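Long-range contacts in putative hemin storage protein (Bordetella bronchiseptica, PDB 6AU1), which cleaves deacetylated poly-beta-1,6-N-acetylglucosamine, a biofilm polysaccharide, through the glycoside hydrolase domain that this chain represents: residues P239-V244 against R282-A287; V78-K83 against A151-G156. All coordinates share one frame; numbering follows the deposited sequence.

In the fold
Both contacts belong to one TIM-barrel domain and lie on opposite sides of the chain's centre, about 34 Å apart between their own centres and about 21 Å between nearest atoms. Contact 1 is partly buried: the short helix 238-241, which follows strand 230-235, leans on helix 277-290, which follows strand 262-266, and the side chains that meet across it are mainly aliphatic. Contact 2 is a surface contact, where helix 75-86, leading into strand 89-94, faces the chain that leads into strand 156-159; a salt bridge and an aromatic pair dominate it. The two share no helix or strand. Polar groups appear in both, but in contact 1 they hold a sulfate at the margin, whereas in contact 2 they join the segments.

Contact 1. Residues P239-V244 against R282-A287; sequences PVLDPV and RQLVAA. With SO4 (sulfate ion), chain E.
With Val240 CG1 anti to the backbone N (chi1 -180°) and Leu284 CG likewise (chi1 -173°), a valine methyl and a leucine methyl meet between two helical segments of the TIM barrel. Helix 238-241 comes after strand 230-235, and helix 277-290 flanks the barrel one strand further on. Val240 CG1 packs against Ala287 CB at 3.6 Å and Leu284 CD1 at 3.9 Å, so one branch of the valine touches two residues a helical turn apart. Leu241 approaches the same leucine: its CD2 lies over the helix backbone, 3.7 Å from Leu284 CA, while its CG meets Leu284 CD1, the two leucine side chains crossing at about a right angle. Val240 and Leu284 both also touch Leu265 of strand 262-266, which places the pair against the barrel wall. No hydrogen bond spans the segments. Polar chemistry sits to one side, where a sulfate that most likely came from the crystallisation solution is held by helix 277-290, Gln279 included. Gln283 NE2 gives it a weak bond. Arg282 presents its guanidinium edge, with the sulfur in plane: NE donates to sulfate O3 at 2.8 Å and NH2 to O1 at 3.0 Å, the latter nearly straight at 172°.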
loop_
_atom_site.group_PDB
_atom_site.type_symbol
_atom_site.label_atom_id
_atom_site.label_comp_id
_atom_site.label_asym_id
_atom_site.label_seq_id
_atom_site.Cartn_x
_atom_site.Cartn_y
_atom_site.Cartn_z
ATOM N N PRO A 239 -12.558 2.572 7.134
ATOM C CA PRO A 239 -12.997 1.288 7.711
ATOM C C PRO A 239 -12.642 1.087 9.193
ATOM O O PRO A 239 -13.248 0.248 9.852
ATOM C CB PRO A 239 -12.267 0.247 6.849
ATOM C CG PRO A 239 -12.016 0.931 5.556
ATOM C CD PRO A 239 -11.768 2.376 5.895
ATOM N N VAL A 240 -11.668 1.835 9.704
ATOM C CA VAL A 240 -11.320 1.773 11.120
ATOM C C VAL A 240 -12.240 2.679 11.945
ATOM O O VAL A 240 -12.800 2.262 12.963
ATOM C CB VAL A 240 -9.855 2.176 11.332
ATOM C CG1 VAL A 240 -9.477 2.103 12.825
ATOM C CG2 VAL A 240 -8.945 1.299 10.477
ATOM N N LEU A 241 -12.416 3.915 11.489
ATOM C CA LEU A 241 -13.235 4.883 12.223
ATOM C C LEU A 241 -14.714 4.541 12.124
ATOM O O LEU A 241 -15.480 4.775 13.059
ATOM C CB LEU A 241 -12.991 6.299 11.702
ATOM C CG LEU A 241 -11.588 6.853 11.993
ATOM C CD1 LEU A 241 -11.335 8.144 11.221
ATOM C CD2 LEU A 241 -11.415 7.070 13.483
ATOM N N ASP A 242 -15.106 3.983 10.984
ATOM C CA ASP A 242 -16.507 3.659 10.727
ATOM C C ASP A 242 -16.614 2.313 10.030
ATOM O O ASP A 242 -16.679 2.245 8.802
ATOM C CB ASP A 242 -17.161 4.748 9.882
ATOM C CG ASP A 242 -18.632 4.486 9.638
ATOM O OD1 ASP A 242 -19.241 3.716 10.417
ATOM O OD2 ASP A 242 -19.173 5.048 8.667
ATOM N N PRO A 243 -16.632 1.232 10.818
ATOM C CA PRO A 243 -16.505 -0.107 10.236
ATOM C C PRO A 243 -17.624 -0.510 9.277
ATOM O O PRO A 243 -17.414 -1.449 8.521
ATOM C CB PRO A 243 -16.488 -1.011 11.468
ATOM C CG PRO A 243 -15.851 -0.157 12.515
ATOM C CD PRO A 243 -16.449 1.207 12.279
ATOM N N VAL A 244 -18.768 0.168 9.283
ATOM C CA VAL A 244 -19.789 -0.140 8.282
ATOM C C VAL A 244 -19.205 0.045 6.874
ATOM O O VAL A 244 -19.598 -0.654 5.934
ATOM C CB VAL A 244 -21.048 0.730 8.435
ATOM C CG1 VAL A 244 -20.726 2.187 8.206
ATOM C CG2 VAL A 244 -22.121 0.278 7.456
ATOM N N ARG A 282 -6.711 11.027 17.707
ATOM C CA ARG A 282 -7.079 10.427 18.984
ATOM C C ARG A 282 -8.129 9.324 18.784
ATOM O O ARG A 282 -7.995 8.220 19.316
ATOM C CB ARG A 282 -7.584 11.514 19.941
ATOM C CG ARG A 282 -7.569 11.141 21.396
ATOM C CD ARG A 282 -7.523 12.393 22.287
ATOM N NE ARG A 282 -8.550 13.383 21.951
ATOM C CZ ARG A 282 -8.297 14.597 21.464
ATOM N NH1 ARG A 282 -7.047 14.984 21.247
ATOM N NH2 ARG A 282 -9.295 15.429 21.197
ATOM N N GLN A 283 -9.159 9.615 17.991
ATOM C CA GLN A 283 -10.198 8.628 17.710
ATOM C C GLN A 283 -9.669 7.436 16.914
ATOM O O GLN A 283 -10.093 6.299 17.144
ATOM C CB GLN A 283 -11.366 9.277 16.960
ATOM C CG GLN A 283 -12.177 10.214 17.826
ATOM C CD GLN A 283 -13.186 11.020 17.033
ATOM O OE1 GLN A 283 -13.173 11.013 15.803
ATOM N NE2 GLN A 283 -14.060 11.731 17.735
ATOM N N LEU A 284 -8.756 7.689 15.977
ATOM C CA LEU A 284 -8.188 6.599 15.184
ATOM C C LEU A 284 -7.405 5.639 16.081
ATOM O O LEU A 284 -7.575 4.424 15.995
ATOM C CB LEU A 284 -7.285 7.138 14.069
ATOM C CG LEU A 284 -6.774 6.089 13.067
ATOM C CD1 LEU A 284 -7.895 5.614 12.157
ATOM C CD2 LEU A 284 -5.630 6.662 12.257
ATOM N N VAL A 285 -6.563 6.190 16.951
ATOM C CA VAL A 285 -5.787 5.369 17.879
ATOM C C VAL A 285 -6.701 4.567 18.812
ATOM O O VAL A 285 -6.475 3.377 19.039
ATOM C CB VAL A 285 -4.818 6.238 18.716
ATOM C CG1 VAL A 285 -4.157 5.412 19.793
ATOM C CG2 VAL A 285 -3.765 6.854 17.801
ATOM N N ALA A 286 -7.741 5.216 19.330
ATOM C CA ALA A 286 -8.692 4.549 20.216
ATOM C C ALA A 286 -9.349 3.369 19.512
ATOM O O ALA A 286 -9.552 2.311 20.112
ATOM C CB ALA A 286 -9.749 5.526 20.703
ATOM N N ALA A 287 -9.684 3.560 18.238
ATOM C CA ALA A 287 -10.317 2.502 17.455
ATOM C C ALA A 287 -9.384 1.310 17.295
ATOM O O ALA A 287 -9.806 0.161 17.430
ATOM C CB ALA A 287 -10.749 3.027 16.082
HETATM S S SO4 E . -12.281 12.897 21.922
HETATM O O1 SO4 E . -12.021 14.313 21.673
HETATM O O2 SO4 E . -12.860 12.736 23.251
HETATM O O3 SO4 E . -11.027 12.152 21.853
HETATM O O4 SO4 E . -13.208 12.377 20.920
#

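Contact 2. Residues V78-K83 against A151-G156; sequences VAWQLK and AAHFDG
Helical residues 78-83 face an irregular, largely extended segment, 151-156; the nearest pair of CA atoms, Ala79 CA and Phe154 CA, is 6.8 Å apart. Ala152 leaves the helical conformation after helix 135-151, and the chain then runs into barrel strand 156-159, as a helix-to-strand connection does in a TIM barrel. Ala79, Trp80 and Lys83, within about one helical turn, meet it. Ala79 CB comes near His153 O. The His153 ring, its CG anti to the backbone N (chi1 180°), reaches out to the six-membered ring of Trp80; the planes lie within 10° of parallel but are slid apart, centroids 4.8 Å from each other, so overlap is slight. Trp80 CH2 approaches His153 ND1 to 3.4 Å. At the histidine's edge, near its plane, runs the Lys83 methylene CE, 3.6 Å from ND1. Bends at chi3 and chi4 of Lys83 turn NZ to Asp155 in a salt bridge, its hydrogen bond to OD2 using the syn lone pair at 2.8 Å and a weaker one reaching OD1. Asp155 OD2 also accepts from Val90 N of strand 89-94. Gripped from both sources, the carboxylate should be restricted in rotation; the lysine charge would be expected to stabilise its ionised form.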
loop_
_atom_site.group_PDB
_atom_site.type_symbol
_atom_site.label_atom_id
_atom_site.label_comp_id
_atom_site.label_asym_id
_atom_site.label_seq_id
_atom_site.Cartn_x
_atom_site.Cartn_y
_atom_site.Cartn_z
ATOM N N VAL A 78 18.554 0.390 -5.606
ATOM C CA VAL A 78 18.193 1.257 -4.485
ATOM C C VAL A 78 17.985 0.411 -3.237
ATOM O O VAL A 78 18.414 0.788 -2.145
ATOM C CB VAL A 78 16.948 2.092 -4.794
ATOM C CG1 VAL A 78 16.532 2.927 -3.585
ATOM C CG2 VAL A 78 17.235 2.993 -6.011
ATOM N N ALA A 79 17.366 -0.752 -3.404
ATOM C CA ALA A 79 17.182 -1.663 -2.275
ATOM C C ALA A 79 18.535 -2.100 -1.712
ATOM O O ALA A 79 18.745 -2.076 -0.496
ATOM C CB ALA A 79 16.362 -2.878 -2.696
ATOM N N TRP A 80 19.467 -2.485 -2.584
ATOM C CA TRP A 80 20.775 -2.917 -2.083
ATOM C C TRP A 80 21.513 -1.778 -1.372
ATOM O O TRP A 80 22.171 -1.995 -0.347
ATOM C CB TRP A 80 21.654 -3.474 -3.224
ATOM C CG TRP A 80 21.477 -4.959 -3.464
ATOM C CD1 TRP A 80 21.130 -5.572 -4.643
ATOM C CD2 TRP A 80 21.617 -6.008 -2.495
ATOM N NE1 TRP A 80 21.067 -6.940 -4.465
ATOM C CE2 TRP A 80 21.357 -7.230 -3.156
ATOM C CE3 TRP A 80 21.953 -6.035 -1.136
ATOM C CZ2 TRP A 80 21.416 -8.459 -2.501
ATOM C CZ3 TRP A 80 22.005 -7.254 -0.490
ATOM C CH2 TRP A 80 21.741 -8.449 -1.174
ATOM N N GLN A 81 21.422 -0.565 -1.908
ATOM C CA GLN A 81 22.162 0.536 -1.299
ATOM C C GLN A 81 21.548 0.940 0.032
ATOM O O GLN A 81 22.278 1.261 0.966
ATOM C CB GLN A 81 22.240 1.738 -2.233
ATOM C CG GLN A 81 23.097 1.463 -3.457
ATOM C CD GLN A 81 23.806 2.694 -3.973
ATOM O OE1 GLN A 81 24.025 3.656 -3.238
ATOM N NE2 GLN A 81 24.174 2.669 -5.250
ATOM N N LEU A 82 20.216 0.944 0.111
ATOM C CA LEU A 82 19.553 1.166 1.395
ATOM C C LEU A 82 19.986 0.128 2.430
ATOM O O LEU A 82 20.325 0.480 3.568
ATOM C CB LEU A 82 18.031 1.142 1.228
ATOM C CG LEU A 82 17.437 2.424 0.648
ATOM C CD1 LEU A 82 15.970 2.203 0.327
ATOM C CD2 LEU A 82 17.598 3.590 1.627
ATOM N N LYS A 83 20.001 -1.145 2.032
ATOM C CA LYS A 83 20.369 -2.212 2.961
ATOM C C LYS A 83 21.816 -2.102 3.426
ATOM O O LYS A 83 22.101 -2.184 4.626
ATOM C CB LYS A 83 20.132 -3.593 2.330
ATOM C CG LYS A 83 18.648 -3.915 2.154
ATOM C CD LYS A 83 18.408 -5.335 1.646
ATOM C CE LYS A 83 18.887 -6.390 2.643
ATOM N NZ LYS A 83 18.248 -6.268 3.988
ATOM N N ALA A 151 14.215 -10.544 -9.354
ATOM C CA ALA A 151 14.990 -9.381 -9.792
ATOM C C ALA A 151 15.735 -8.683 -8.663
ATOM O O ALA A 151 16.681 -7.928 -8.910
ATOM C CB ALA A 151 14.068 -8.369 -10.492
ATOM N N ALA A 152 15.308 -8.913 -7.428
ATOM C CA ALA A 152 15.832 -8.109 -6.334
ATOM C C ALA A 152 15.798 -8.854 -5.014
ATOM O O ALA A 152 15.065 -9.825 -4.853
ATOM C CB ALA A 152 15.046 -6.806 -6.218
ATOM N N HIS A 153 16.600 -8.371 -4.076
ATOM C CA HIS A 153 16.647 -8.905 -2.727
ATOM C C HIS A 153 16.026 -7.895 -1.775
ATOM O O HIS A 153 16.424 -6.732 -1.754
ATOM C CB HIS A 153 18.092 -9.202 -2.327
ATOM C CG HIS A 153 18.237 -9.756 -0.946
ATOM N ND1 HIS A 153 18.649 -8.991 0.123
ATOM C CD2 HIS A 153 18.021 -11.001 -0.458
ATOM C CE1 HIS A 153 18.681 -9.740 1.211
ATOM N NE2 HIS A 153 18.304 -10.963 0.886
ATOM N N PHE A 154 15.048 -8.331 -0.987
ATOM C CA PHE A 154 14.371 -7.420 -0.061
ATOM C C PHE A 154 13.807 -8.208 1.113
ATOM O O PHE A 154 13.829 -9.437 1.104
ATOM C CB PHE A 154 13.266 -6.628 -0.767
ATOM C CG PHE A 154 12.375 -7.466 -1.626
ATOM C CD1 PHE A 154 12.698 -7.710 -2.954
ATOM C CD2 PHE A 154 11.214 -8.019 -1.108
ATOM C CE1 PHE A 154 11.874 -8.492 -3.749
ATOM C CE2 PHE A 154 10.392 -8.794 -1.897
ATOM C CZ PHE A 154 10.721 -9.033 -3.218
ATOM N N ASP A 155 13.316 -7.493 2.120
ATOM C CA ASP A 155 13.002 -8.100 3.410
ATOM C C ASP A 155 11.515 -8.293 3.656
ATOM O O ASP A 155 11.117 -9.069 4.527
ATOM C CB ASP A 155 13.591 -7.243 4.522
ATOM C CG ASP A 155 15.074 -7.037 4.356
ATOM O OD1 ASP A 155 15.812 -8.037 4.505
ATOM O OD2 ASP A 155 15.500 -5.894 4.059
ATOM N N GLY A 156 10.699 -7.566 2.913
ATOM C CA GLY A 156 9.264 -7.646 3.108
ATOM C C GLY A 156 8.497 -7.146 1.910
ATOM O O GLY A 156 9.084 -6.667 0.934
#